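Putative alpha-N-acetylgalactosaminidase (Bacillus halodurans C-125, PDB 3CC1) probably hydrolyses terminal alpha-linked N-acetylgalactosamine residues of glycoconjugates, using a TIM-barrel domain. Local coordinates at residues 14-19 with 315-320; 26-31 with 87-92; 40-45 with 330-335; 47-52 with 107-112. All coordinates share one frame; numbering follows the deposited sequence.

Contact 1: residues 14-19 with 315-320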
loop_
_atom_site.group_PDB
_atom_site.type_symbol
_atom_site.label_atom_id
_atom_site.label_comp_id
_atom_site.label_asym_id
_atom_site.label_seq_id
_atom_site.Cartn_x
_atom_site.Cartn_y
_atom_site.Cartn_z
HETATM N N MSE A 14 -5.416 6.196 33.014
HETATM C CA MSE A 14 -4.078 6.721 33.170
HETATM C C MSE A 14 -3.380 6.002 34.318
HETATM O O MSE A 14 -3.914 5.897 35.445
HETATM C CB MSE A 14 -4.134 8.231 33.478
HETATM C CG MSE A 14 -4.699 9.092 32.336
HETATM SE SE MSE A 14 -4.867 10.926 32.831
HETATM C CE MSE A 14 -3.034 11.288 33.408
ATOM N N GLY A 15 -2.184 5.508 34.028
ATOM C CA GLY A 15 -1.442 4.764 35.012
ATOM C C GLY A 15 -0.085 4.325 34.559
ATOM O O GLY A 15 0.502 4.921 33.678
ATOM N N TRP A 16 0.424 3.312 35.255
ATOM C CA TRP A 16 1.730 2.730 35.041
ATOM C C TRP A 16 1.515 1.228 34.885
ATOM O O TRP A 16 0.686 0.626 35.555
ATOM C CB TRP A 16 2.653 3.033 36.238
ATOM C CG TRP A 16 3.960 2.258 36.305
ATOM C CD1 TRP A 16 5.148 2.604 35.734
ATOM C CD2 TRP A 16 4.205 1.009 36.995
ATOM N NE1 TRP A 16 6.088 1.628 35.959
ATOM C CE2 TRP A 16 5.550 0.665 36.768
ATOM C CE3 TRP A 16 3.403 0.133 37.742
ATOM C CZ2 TRP A 16 6.127 -0.472 37.306
ATOM C CZ3 TRP A 16 3.999 -1.005 38.302
ATOM C CH2 TRP A 16 5.335 -1.286 38.079
ATOM N N ASN A 17 2.264 0.644 33.972
ATOM C CA ASN A 17 2.253 -0.792 33.729
ATOM C C ASN A 17 3.701 -1.332 33.757
ATOM O O ASN A 17 4.604 -0.716 33.222
ATOM C CB ASN A 17 1.525 -1.055 32.405
ATOM C CG ASN A 17 1.506 -2.518 31.994
ATOM O OD1 ASN A 17 2.550 -3.117 31.750
ATOM N ND2 ASN A 17 0.316 -3.096 31.912
ATOM N N SER A 18 3.884 -2.479 34.406
ATOM C CA SER A 18 5.199 -3.063 34.716
ATOM C C SER A 18 5.938 -3.643 33.501
ATOM O O SER A 18 7.111 -3.957 33.621
ATOM C CB SER A 18 5.056 -4.182 35.748
ATOM O OG SER A 18 4.331 -5.286 35.249
ATOM N N TRP A 19 5.273 -3.754 32.353
ATOM C CA TRP A 19 5.815 -4.531 31.230
ATOM C C TRP A 19 7.078 -3.964 30.574
ATOM O O TRP A 19 8.050 -4.690 30.373
ATOM C CB TRP A 19 4.758 -4.785 30.145
ATOM C CG TRP A 19 5.308 -5.658 29.075
ATOM C CD1 TRP A 19 5.789 -5.249 27.870
ATOM C CD2 TRP A 19 5.458 -7.090 29.093
ATOM N NE1 TRP A 19 6.236 -6.322 27.149
ATOM C CE2 TRP A 19 6.044 -7.462 27.863
ATOM C CE3 TRP A 19 5.162 -8.088 30.018
ATOM C CZ2 TRP A 19 6.361 -8.784 27.550
ATOM C CZ3 TRP A 19 5.458 -9.400 29.705
ATOM C CH2 TRP A 19 6.059 -9.740 28.489
ATOM N N LEU A 315 -3.371 6.036 28.706
ATOM C CA LEU A 315 -2.014 6.506 28.926
ATOM C C LEU A 315 -1.403 5.640 30.012
ATOM O O LEU A 315 -1.622 5.885 31.193
ATOM C CB LEU A 315 -2.012 7.994 29.370
ATOM C CG LEU A 315 -2.602 9.000 28.366
ATOM C CD1 LEU A 315 -2.489 10.503 28.883
ATOM C CD2 LEU A 315 -2.001 8.847 26.953
HETATM N N MSE A 316 -0.644 4.624 29.608
HETATM C CA MSE A 316 0.043 3.740 30.548
HETATM C C MSE A 316 1.554 3.892 30.447
HETATM O O MSE A 316 2.162 3.358 29.524
HETATM C CB MSE A 316 -0.336 2.287 30.291
HETATM C CG MSE A 316 -1.768 1.992 30.635
HETATM SE SE MSE A 316 -2.105 1.897 32.585
HETATM C CE MSE A 316 -3.569 2.788 32.277
ATOM N N PHE A 317 2.160 4.542 31.405
ATOM C CA PHE A 317 3.574 4.758 31.425
ATOM C C PHE A 317 4.323 3.477 31.694
ATOM O O PHE A 317 4.035 2.814 32.629
ATOM C CB PHE A 317 3.910 5.775 32.496
ATOM C CG PHE A 317 5.319 6.237 32.493
ATOM C CD1 PHE A 317 6.262 5.611 33.221
ATOM C CD2 PHE A 317 5.695 7.343 31.793
ATOM C CE1 PHE A 317 7.530 6.053 33.235
ATOM C CE2 PHE A 317 6.964 7.796 31.818
ATOM C CZ PHE A 317 7.888 7.146 32.526
ATOM N N GLY A 318 5.318 3.182 30.888
ATOM C CA GLY A 318 5.993 1.896 30.951
ATOM C C GLY A 318 7.402 1.895 31.504
ATOM O O GLY A 318 8.032 0.833 31.667
ATOM N N GLY A 319 7.889 3.084 31.817
ATOM C CA GLY A 319 9.174 3.253 32.474
ATOM C C GLY A 319 9.132 3.059 33.983
ATOM O O GLY A 319 8.068 3.005 34.615
ATOM N N GLU A 320 10.327 2.901 34.531
ATOM C CA GLU A 320 10.558 2.910 35.959
ATOM C C GLU A 320 10.504 4.367 36.404
ATOM O O GLU A 320 11.482 5.096 36.279
ATOM C CB GLU A 320 11.911 2.271 36.307
ATOM C CG GLU A 320 12.382 2.462 37.779
ATOM C CD GLU A 320 11.306 2.141 38.833
ATOM O OE1 GLU A 320 10.969 0.949 39.031
ATOM O OE2 GLU A 320 10.833 3.102 39.480
#

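Contact 2: residues 26-31 with 87-92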
loop_
_atom_site.group_PDB
_atom_site.type_symbol
_atom_site.label_atom_id
_atom_site.label_comp_id
_atom_site.label_asym_id
_atom_site.label_seq_id
_atom_site.Cartn_x
_atom_site.Cartn_y
_atom_site.Cartn_z
ATOM N N VAL A 26 8.060 -8.381 37.335
ATOM C CA VAL A 26 8.044 -7.306 38.353
ATOM C C VAL A 26 7.898 -7.876 39.773
ATOM O O VAL A 26 7.194 -8.899 40.032
ATOM C CB VAL A 26 6.934 -6.220 38.084
ATOM C CG1 VAL A 26 5.535 -6.747 38.428
ATOM C CG2 VAL A 26 7.229 -4.943 38.833
ATOM N N THR A 27 8.562 -7.216 40.711
ATOM C CA THR A 27 8.427 -7.577 42.123
ATOM C C THR A 27 7.547 -6.604 42.854
ATOM O O THR A 27 7.279 -5.479 42.406
ATOM C CB THR A 27 9.780 -7.580 42.833
ATOM O OG1 THR A 27 10.217 -6.234 42.965
ATOM C CG2 THR A 27 10.815 -8.416 42.109
ATOM N N GLU A 28 7.120 -7.023 44.033
ATOM C CA GLU A 28 6.234 -6.221 44.876
ATOM C C GLU A 28 6.879 -4.883 45.289
ATOM O O GLU A 28 6.234 -3.848 45.330
ATOM C CB GLU A 28 5.905 -7.074 46.094
ATOM C CG GLU A 28 5.438 -6.449 47.302
ATOM C CD GLU A 28 5.244 -7.533 48.390
ATOM O OE1 GLU A 28 4.625 -8.569 48.083
ATOM O OE2 GLU A 28 5.759 -7.369 49.527
ATOM N N GLU A 29 8.169 -4.919 45.584
ATOM C CA GLU A 29 8.919 -3.706 45.915
ATOM C C GLU A 29 8.955 -2.727 44.741
ATOM O O GLU A 29 8.812 -1.508 44.937
ATOM C CB GLU A 29 10.335 -4.057 46.364
ATOM C CG GLU A 29 11.212 -2.857 46.744
ATOM C CD GLU A 29 11.867 -2.199 45.532
ATOM O OE1 GLU A 29 12.169 -2.923 44.534
ATOM O OE2 GLU A 29 12.116 -0.964 45.594
ATOM N N GLU A 30 9.087 -3.259 43.523
ATOM C CA GLU A 30 9.100 -2.436 42.318
ATOM C C GLU A 30 7.722 -1.825 42.092
ATOM O O GLU A 30 7.610 -0.629 41.780
ATOM C CB GLU A 30 9.601 -3.204 41.093
ATOM C CG GLU A 30 11.080 -3.464 41.148
ATOM C CD GLU A 30 11.539 -4.656 40.313
ATOM O OE1 GLU A 30 10.703 -5.435 39.843
ATOM O OE2 GLU A 30 12.770 -4.807 40.125
ATOM N N VAL A 31 6.663 -2.619 42.268
ATOM C CA VAL A 31 5.292 -2.090 42.147
ATOM C C VAL A 31 5.013 -0.970 43.169
ATOM O O VAL A 31 4.488 0.086 42.811
ATOM C CB VAL A 31 4.244 -3.214 42.302
ATOM C CG1 VAL A 31 2.817 -2.645 42.323
ATOM C CG2 VAL A 31 4.444 -4.265 41.202
ATOM N N PHE A 87 6.233 -11.719 45.081
ATOM C CA PHE A 87 5.185 -11.073 45.855
ATOM C C PHE A 87 5.068 -11.746 47.227
ATOM O O PHE A 87 4.141 -12.508 47.488
ATOM C CB PHE A 87 3.847 -11.109 45.104
ATOM C CG PHE A 87 3.865 -10.410 43.781
ATOM C CD1 PHE A 87 3.833 -9.029 43.704
ATOM C CD2 PHE A 87 3.940 -11.138 42.603
ATOM C CE1 PHE A 87 3.875 -8.388 42.463
ATOM C CE2 PHE A 87 4.007 -10.500 41.363
ATOM C CZ PHE A 87 3.963 -9.135 41.303
ATOM N N PRO A 88 6.039 -11.496 48.108
ATOM C CA PRO A 88 6.007 -12.213 49.397
ATOM C C PRO A 88 4.779 -11.922 50.256
ATOM O O PRO A 88 4.383 -12.779 51.026
ATOM C CB PRO A 88 7.295 -11.799 50.096
ATOM C CG PRO A 88 7.969 -10.837 49.192
ATOM C CD PRO A 88 7.148 -10.554 47.998
ATOM N N SER A 89 4.156 -10.762 50.097
ATOM C CA SER A 89 2.942 -10.451 50.870
ATOM C C SER A 89 1.765 -11.339 50.443
ATOM O O SER A 89 0.754 -11.400 51.133
ATOM C CB SER A 89 2.543 -8.975 50.734
ATOM O OG SER A 89 2.183 -8.624 49.372
ATOM N N ALA A 90 1.924 -12.040 49.331
ATOM C CA ALA A 90 0.881 -12.921 48.779
ATOM C C ALA A 90 0.809 -14.252 49.512
ATOM O O ALA A 90 -0.098 -15.031 49.296
ATOM C CB ALA A 90 1.135 -13.177 47.313
ATOM N N LYS A 91 1.796 -14.521 50.350
ATOM C CA LYS A 91 1.917 -15.837 50.980
ATOM C C LYS A 91 0.772 -16.124 51.941
ATOM O O LYS A 91 0.062 -15.220 52.398
ATOM C CB LYS A 91 3.228 -15.960 51.742
ATOM C CG LYS A 91 4.443 -16.128 50.854
ATOM C CD LYS A 91 5.679 -16.009 51.699
ATOM C CE LYS A 91 6.935 -16.193 50.859
ATOM N NZ LYS A 91 8.141 -16.309 51.739
ATOM N N ASN A 92 0.592 -17.410 52.215
ATOM C CA ASN A 92 -0.376 -17.854 53.217
ATOM C C ASN A 92 -1.817 -17.414 52.910
ATOM O O ASN A 92 -2.612 -17.111 53.808
ATOM C CB ASN A 92 0.069 -17.373 54.612
ATOM C CG ASN A 92 1.426 -17.957 55.023
ATOM O OD1 ASN A 92 2.484 -17.499 54.556
ATOM N ND2 ASN A 92 1.403 -18.947 55.912
#

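Contact 3: residues 40-45 with 330-335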
loop_
_atom_site.group_PDB
_atom_site.type_symbol
_atom_site.label_atom_id
_atom_site.label_comp_id
_atom_site.label_asym_id
_atom_site.label_seq_id
_atom_site.Cartn_x
_atom_site.Cartn_y
_atom_site.Cartn_z
ATOM N N ASN A 40 3.076 10.548 44.849
ATOM C CA ASN A 40 3.768 11.762 45.266
ATOM C C ASN A 40 3.821 12.827 44.175
ATOM O O ASN A 40 3.830 13.997 44.475
ATOM C CB ASN A 40 5.184 11.434 45.724
ATOM C CG ASN A 40 5.214 10.763 47.106
ATOM O OD1 ASN A 40 4.397 11.073 47.980
ATOM N ND2 ASN A 40 6.180 9.876 47.322
ATOM N N HIS A 41 3.887 12.432 42.906
ATOM C CA HIS A 41 4.137 13.409 41.835
ATOM C C HIS A 41 3.046 13.500 40.769
ATOM O O HIS A 41 2.983 14.496 40.041
ATOM C CB HIS A 41 5.447 13.073 41.092
ATOM C CG HIS A 41 6.651 13.071 41.958
ATOM N ND1 HIS A 41 7.253 11.903 42.385
ATOM C CD2 HIS A 41 7.350 14.081 42.517
ATOM C CE1 HIS A 41 8.276 12.202 43.166
ATOM N NE2 HIS A 41 8.353 13.515 43.266
ATOM N N LEU A 42 2.221 12.464 40.654
ATOM C CA LEU A 42 1.386 12.302 39.472
ATOM C C LEU A 42 -0.126 12.221 39.750
ATOM O O LEU A 42 -0.942 12.564 38.900
ATOM C CB LEU A 42 1.850 11.059 38.694
ATOM C CG LEU A 42 3.273 11.012 38.117
ATOM C CD1 LEU A 42 3.551 9.632 37.441
ATOM C CD2 LEU A 42 3.550 12.178 37.138
ATOM N N LYS A 43 -0.486 11.785 40.949
ATOM C CA LYS A 43 -1.860 11.485 41.291
ATOM C C LYS A 43 -2.743 12.719 41.034
ATOM O O LYS A 43 -3.854 12.640 40.531
ATOM C CB LYS A 43 -1.944 11.049 42.773
ATOM C CG LYS A 43 -3.328 10.751 43.265
ATOM C CD LYS A 43 -3.299 10.079 44.649
ATOM C CE LYS A 43 -2.785 11.022 45.741
ATOM N NZ LYS A 43 -2.715 10.322 47.071
ATOM N N LYS A 44 -2.208 13.871 41.348
ATOM C CA LYS A 44 -3.008 15.097 41.285
ATOM C C LYS A 44 -3.349 15.463 39.823
ATOM O O LYS A 44 -4.253 16.234 39.565
ATOM C CB LYS A 44 -2.283 16.238 41.997
ATOM C CG LYS A 44 -1.050 16.781 41.278
ATOM C CD LYS A 44 -0.530 18.095 41.897
ATOM C CE LYS A 44 -0.993 19.305 41.077
ATOM N NZ LYS A 44 -0.460 20.643 41.519
ATOM N N TYR A 45 -2.646 14.872 38.876
ATOM C CA TYR A 45 -2.865 15.166 37.444
ATOM C C TYR A 45 -3.763 14.120 36.777
ATOM O O TYR A 45 -4.052 14.234 35.603
ATOM C CB TYR A 45 -1.548 15.224 36.682
ATOM C CG TYR A 45 -0.701 16.365 37.111
ATOM C CD1 TYR A 45 -0.950 17.643 36.639
ATOM C CD2 TYR A 45 0.316 16.182 38.014
ATOM C CE1 TYR A 45 -0.202 18.704 37.053
ATOM C CE2 TYR A 45 1.067 17.221 38.428
ATOM C CZ TYR A 45 0.795 18.478 37.956
ATOM O OH TYR A 45 1.574 19.501 38.387
ATOM N N SER A 330 7.940 16.152 33.129
ATOM C CA SER A 330 7.213 17.281 32.518
ATOM C C SER A 330 6.262 16.788 31.421
ATOM O O SER A 330 5.210 17.363 31.245
ATOM C CB SER A 330 8.185 18.334 31.969
ATOM O OG SER A 330 8.718 17.909 30.710
ATOM N N LEU A 331 6.595 15.674 30.739
ATOM C CA LEU A 331 5.666 15.063 29.781
ATOM C C LEU A 331 4.393 14.535 30.425
ATOM O O LEU A 331 3.378 14.316 29.735
ATOM C CB LEU A 331 6.313 13.875 29.039
ATOM C CG LEU A 331 7.464 14.054 28.074
ATOM C CD1 LEU A 331 7.725 12.702 27.340
ATOM C CD2 LEU A 331 7.257 15.109 27.072
ATOM N N LEU A 332 4.451 14.298 31.737
ATOM C CA LEU A 332 3.353 13.631 32.468
ATOM C C LEU A 332 2.457 14.583 33.224
ATOM O O LEU A 332 1.387 14.201 33.715
ATOM C CB LEU A 332 3.920 12.605 33.448
ATOM C CG LEU A 332 4.876 11.549 32.841
ATOM C CD1 LEU A 332 5.285 10.493 33.901
ATOM C CD2 LEU A 332 4.264 10.917 31.619
ATOM N N THR A 333 2.890 15.834 33.320
ATOM C CA THR A 333 2.259 16.803 34.225
ATOM C C THR A 333 1.811 18.064 33.483
ATOM O O THR A 333 1.608 19.101 34.076
ATOM C CB THR A 333 3.231 17.170 35.359
ATOM O OG1 THR A 333 4.449 17.685 34.785
ATOM C CG2 THR A 333 3.535 15.910 36.230
ATOM N N ASN A 334 1.663 17.960 32.175
ATOM C CA ASN A 334 1.119 19.057 31.387
ATOM C C ASN A 334 -0.405 18.961 31.310
ATOM O O ASN A 334 -0.973 18.101 30.615
ATOM C CB ASN A 334 1.729 19.068 29.977
ATOM C CG ASN A 334 1.341 20.308 29.197
ATOM O OD1 ASN A 334 0.168 20.581 29.024
ATOM N ND2 ASN A 334 2.323 21.049 28.722
ATOM N N GLU A 335 -1.065 19.817 32.065
ATOM C CA GLU A 335 -2.506 19.689 32.278
ATOM C C GLU A 335 -3.270 19.943 30.988
ATOM O O GLU A 335 -4.324 19.350 30.736
ATOM C CB GLU A 335 -2.990 20.590 33.432
HETATM O O HOH W 1 2.542 21.109 35.679
#

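Contact 4: residues 47-52 with 107-112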
loop_
_atom_site.group_PDB
_atom_site.type_symbol
_atom_site.label_atom_id
_atom_site.label_comp_id
_atom_site.label_asym_id
_atom_site.label_seq_id
_atom_site.Cartn_x
_atom_site.Cartn_y
_atom_site.Cartn_z
ATOM N N TRP A 47 -3.282 10.508 37.089
ATOM C CA TRP A 47 -2.628 9.199 37.042
ATOM C C TRP A 47 -3.055 8.380 38.245
ATOM O O TRP A 47 -2.883 8.794 39.386
ATOM C CB TRP A 47 -1.092 9.333 37.042
ATOM C CG TRP A 47 -0.569 10.109 35.880
ATOM C CD1 TRP A 47 -0.369 11.458 35.823
ATOM C CD2 TRP A 47 -0.183 9.597 34.601
ATOM N NE1 TRP A 47 0.093 11.825 34.585
ATOM C CE2 TRP A 47 0.202 10.711 33.804
ATOM C CE3 TRP A 47 -0.152 8.321 34.033
ATOM C CZ2 TRP A 47 0.650 10.579 32.505
ATOM C CZ3 TRP A 47 0.273 8.192 32.713
ATOM C CH2 TRP A 47 0.674 9.318 31.968
ATOM N N GLU A 48 -3.595 7.191 37.986
ATOM C CA GLU A 48 -4.232 6.455 39.048
ATOM C C GLU A 48 -4.024 4.950 39.126
ATOM O O GLU A 48 -4.125 4.383 40.201
ATOM C CB GLU A 48 -5.702 6.832 39.095
ATOM C CG GLU A 48 -6.542 6.277 38.086
ATOM C CD GLU A 48 -8.010 6.408 38.490
ATOM O OE1 GLU A 48 -8.252 6.415 39.720
ATOM O OE2 GLU A 48 -8.918 6.502 37.603
ATOM N N TYR A 49 -3.754 4.309 37.999
ATOM C CA TYR A 49 -3.679 2.865 37.957
ATOM C C TYR A 49 -2.235 2.376 38.069
ATOM O O TYR A 49 -1.326 2.936 37.466
ATOM C CB TYR A 49 -4.285 2.331 36.670
ATOM C CG TYR A 49 -5.769 2.396 36.629
ATOM C CD1 TYR A 49 -6.533 1.456 37.307
ATOM C CD2 TYR A 49 -6.424 3.437 35.974
ATOM C CE1 TYR A 49 -7.917 1.535 37.319
ATOM C CE2 TYR A 49 -7.798 3.516 35.962
ATOM C CZ TYR A 49 -8.540 2.563 36.630
ATOM O OH TYR A 49 -9.916 2.612 36.618
ATOM N N ILE A 50 -2.058 1.335 38.870
ATOM C CA ILE A 50 -0.780 0.624 39.034
ATOM C C ILE A 50 -1.069 -0.805 38.574
ATOM O O ILE A 50 -1.868 -1.529 39.202
ATOM C CB ILE A 50 -0.281 0.698 40.500
ATOM C CG1 ILE A 50 0.080 2.169 40.882
ATOM C CG2 ILE A 50 0.896 -0.296 40.760
ATOM C CD1 ILE A 50 1.362 2.713 40.193
ATOM N N VAL A 51 -0.464 -1.190 37.452
ATOM C CA VAL A 51 -0.888 -2.422 36.750
ATOM C C VAL A 51 0.254 -3.394 36.583
ATOM O O VAL A 51 1.308 -3.043 36.043
ATOM C CB VAL A 51 -1.506 -2.127 35.345
ATOM C CG1 VAL A 51 -2.041 -3.430 34.665
ATOM C CG2 VAL A 51 -2.622 -1.051 35.442
ATOM N N VAL A 52 0.006 -4.621 37.046
ATOM C CA VAL A 52 0.964 -5.698 36.961
ATOM C C VAL A 52 0.624 -6.485 35.706
ATOM O O VAL A 52 -0.483 -6.971 35.521
ATOM C CB VAL A 52 0.955 -6.607 38.235
ATOM C CG1 VAL A 52 1.794 -7.878 38.004
ATOM C CG2 VAL A 52 1.442 -5.852 39.477
ATOM N N GLY A 107 -4.186 6.175 47.631
ATOM C CA GLY A 107 -5.224 6.784 46.822
ATOM C C GLY A 107 -5.175 6.376 45.354
ATOM O O GLY A 107 -5.641 7.110 44.483
ATOM N N LEU A 108 -4.587 5.216 45.078
ATOM C CA LEU A 108 -4.417 4.747 43.714
ATOM C C LEU A 108 -5.247 3.481 43.512
ATOM O O LEU A 108 -5.898 2.994 44.423
ATOM C CB LEU A 108 -2.933 4.510 43.421
ATOM C CG LEU A 108 -1.934 5.676 43.529
ATOM C CD1 LEU A 108 -0.529 5.162 43.248
ATOM C CD2 LEU A 108 -2.294 6.837 42.573
ATOM N N LYS A 109 -5.243 2.977 42.298
ATOM C CA LYS A 109 -6.020 1.793 41.906
ATOM C C LYS A 109 -5.089 0.710 41.376
ATOM O O LYS A 109 -4.010 1.005 40.854
ATOM C CB LYS A 109 -7.059 2.178 40.858
ATOM C CG LYS A 109 -8.218 2.991 41.459
ATOM C CD LYS A 109 -9.125 3.589 40.404
ATOM C CE LYS A 109 -10.302 4.417 41.046
ATOM N NZ LYS A 109 -11.017 3.639 42.095
ATOM N N PHE A 110 -5.503 -0.549 41.551
ATOM C CA PHE A 110 -4.666 -1.715 41.278
ATOM C C PHE A 110 -5.232 -2.534 40.128
ATOM O O PHE A 110 -6.420 -2.822 40.077
ATOM C CB PHE A 110 -4.526 -2.625 42.516
ATOM C CG PHE A 110 -3.681 -3.873 42.264
ATOM C CD1 PHE A 110 -2.357 -3.767 41.874
ATOM C CD2 PHE A 110 -4.227 -5.124 42.352
ATOM C CE1 PHE A 110 -1.592 -4.889 41.622
ATOM C CE2 PHE A 110 -3.457 -6.263 42.132
ATOM C CZ PHE A 110 -2.154 -6.149 41.759
ATOM N N GLY A 111 -4.368 -2.839 39.172
ATOM C CA GLY A 111 -4.758 -3.587 38.006
ATOM C C GLY A 111 -3.835 -4.759 37.710
ATOM O O GLY A 111 -2.667 -4.776 38.112
ATOM N N ILE A 112 -4.386 -5.744 36.999
ATOM C CA ILE A 112 -3.623 -6.900 36.514
ATOM C C ILE A 112 -3.972 -7.206 35.088
ATOM O O ILE A 112 -5.042 -6.832 34.599
ATOM C CB ILE A 112 -3.838 -8.203 37.404
ATOM C CG1 ILE A 112 -5.284 -8.685 37.314
ATOM C CG2 ILE A 112 -3.427 -7.930 38.886
ATOM C CD1 ILE A 112 -5.625 -9.914 38.199
#

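Contact 1: residues 14-19 with 315-320
Gly15 is held by the parallel strand 315-317 through both its N and its O: the N donates to Leu315 O at 2.9 Å, and the O accepts from Phe317 N at 2.8 Å. Asn17 N continues the pattern with a longer bond to Phe317 O. A side chain adds the fourth bond. Trp16 NE1 reaches Gly319 O at 2.8 Å, the carbonyl oxygen lying in the indole plane, although the angle at the hydrogen is a bent 132°. The ring gets there because CG stands anti to the backbone N (chi1 168°), which carries the pyrrole edge along the strand to the loop beyond Phe317. Asn17 OD1 accepts from Trp19 N two residues on, capping the turn into the next helix, while Asp53 holds its ND2.

These are the first strand of the TIM barrel and the strand that comes round to meet it, so the pairing joins distant parts of the chain in the barrel wall. On the helix-facing side, Met14 and Leu315 lie side by side, CG to CB 4.2 Å, against helix 335-343, and Trp16 CD1 approaches the edge of the Phe317 ring. On the inward side, the selenomethionine Met316 bends at chi2 so that SE and CE fold over Gly15, with CE 3.5 Å from Gly15 N; a beta carbon on Gly15 would probably press on that selenium.

Contact 2: residues 26-31 with 87-92
Glu28 extends from the first turn of helix 28-41 toward Ser89, making contact through CB, CD and OE1. Its CB rests 3.7 Å from Phe87 CD1, approaching the ring obliquely. With CG anti to the backbone N (chi1 159°) and the chain extended beyond it, the carboxylate is carried past the ring; CD lies 3.6 Å from Pro88 CD. At the tip, OE1 takes two bonds from one residue: Ser89 N donates at 3.0 Å to the syn lone pair of Glu28 OE1, and Ser89 OG donates to OE1 at 2.8 Å from well above the carboxylate plane. Behind this grip the Phe87 ring is wedged against the start of the helix, its CZ 4.1 Å from Val26 CG1 and its edge turned to Val31 CG2, with Val52 and Leu99 continuing the apolar layer. Thr27 and Glu30 close the helix start as a capping box. With Glu28 replaced by alanine, Ser89 N and OG would probably lose their shared acceptor, and the 3-10 turn at 88-90 could shift from the helix. The two bonds to OE1 and the Phe87 packing together hold the long loop after strand 49-52 to the start of helix 28-41, and the two donors are likely to stabilise the charge on Glu28.

Contact 3: residues 40-45 with 330-335
Thr333 sits over one face of the Tyr45 ring, its CB 3.9 Å from the ring centroid and 16° off the normal, a CH-pi contact displaced toward the rim. Over this same face the methyl lies by one edge, CG2 to CE2 of Tyr45 3.6 Å, and the threonine carbonyl by the other, O to CE1 of Tyr45 3.5 Å. Thr333 CG2 is anti to its carbonyl carbon, which puts the methyl between Tyr45 and Leu42, whereas OG1 turns back to Leu329 O in the preceding helical turn. A water bridges the hydroxyl end of the ring to the threonine backbone, donating to Thr333 O at 2.7 Å and standing a long 3.3 Å from Tyr45 OH.

The contact joins the end of helix 28-41 and the 3-10 turn after it to the end of helix 326-332, on the outside of the TIM barrel. Deeper in, Leu42 crosses Leu332 obliquely, CD2 of Leu42 to CB of Leu332 3.7 Å, and meets Thr333 at about a right angle, CD2 of Leu42 to CG2 of Thr333 3.8 Å. Trp47 packs against Leu42 as well and hydrogen-bonds through NE1 to Leu332 O, so its indole anchors both sides. Asn334 caps the helix that follows, its OD1 accepting from Ile337 N.

Contact 4: residues 47-52 with 107-112
Glu48 O starts a run of four backbone bonds, accepting from Lys109 N at 2.8 Å. Lys109 O then takes Ile50 N, Ile50 O takes Gly111 N at 2.8 Å, and Gly111 O takes Val52 N at 2.9 Å, this last donor standing above the carbonyl plane. The other edge of strand 49-52 is satisfied by strand 14-17, and Phe110 N by the carboxylate of Asp179. The Glu48 and Lys109 side chains run side by side in the same direction: OE1 of Glu48 touches CD of Lys109 at 3.0 Å, yet it stays 4.6 Å from NZ, because the lysine bends away at chi4 (-51°). The opposite charges probably attract weakly, but the separation is beyond a salt bridge. Tyr49 flanks the same lysine, CE1 to CB of Lys109 3.7 Å. Trimming Glu48 to a serine would probably cost the lysine's methylenes one neighbour, leaving Tyr49, and its ammonium that nearby negative charge. On the opposite face of the sheet, Ile50 CG1 meets Leu108 CD1, and Val52 CG2 comes to the edge of the Phe110 ring at CE1, beneath helices 28-41 and 97-105. Val51 CG2 leaves little room for a beta carbon on Gly111. Adjacent parallel strands with an intervening helix, 97-105, make the beta-alpha-beta crossover characteristic of a TIM barrel.

Overall arrangement
From the N terminus, strand 14-17 opens contact 1, whose loop of nearly 300 residues closes only at strand 315-317. Helix 28-41 comes next, beginning in contact 2 and ending in contact 3, whose centres are about 26 Å apart. Strand 49-52, the other neighbour of 14-17, then opens contact 4. Residues 87-92 close contact 2, 107-112 close contact 4, and, after 315-320, residues 330-335 close contact 3. Contact 2 is thus nested inside contact 1 and crosses contacts 3 and 4, whereas contact 3 crosses contact 1 and encloses contact 4, itself nested in contact 1. Trp47 ties contacts 3 and 4, and Val31 packs on Ile50 between contacts 2 and 4. Together they bind barrel strands, their outer helices and one long loop.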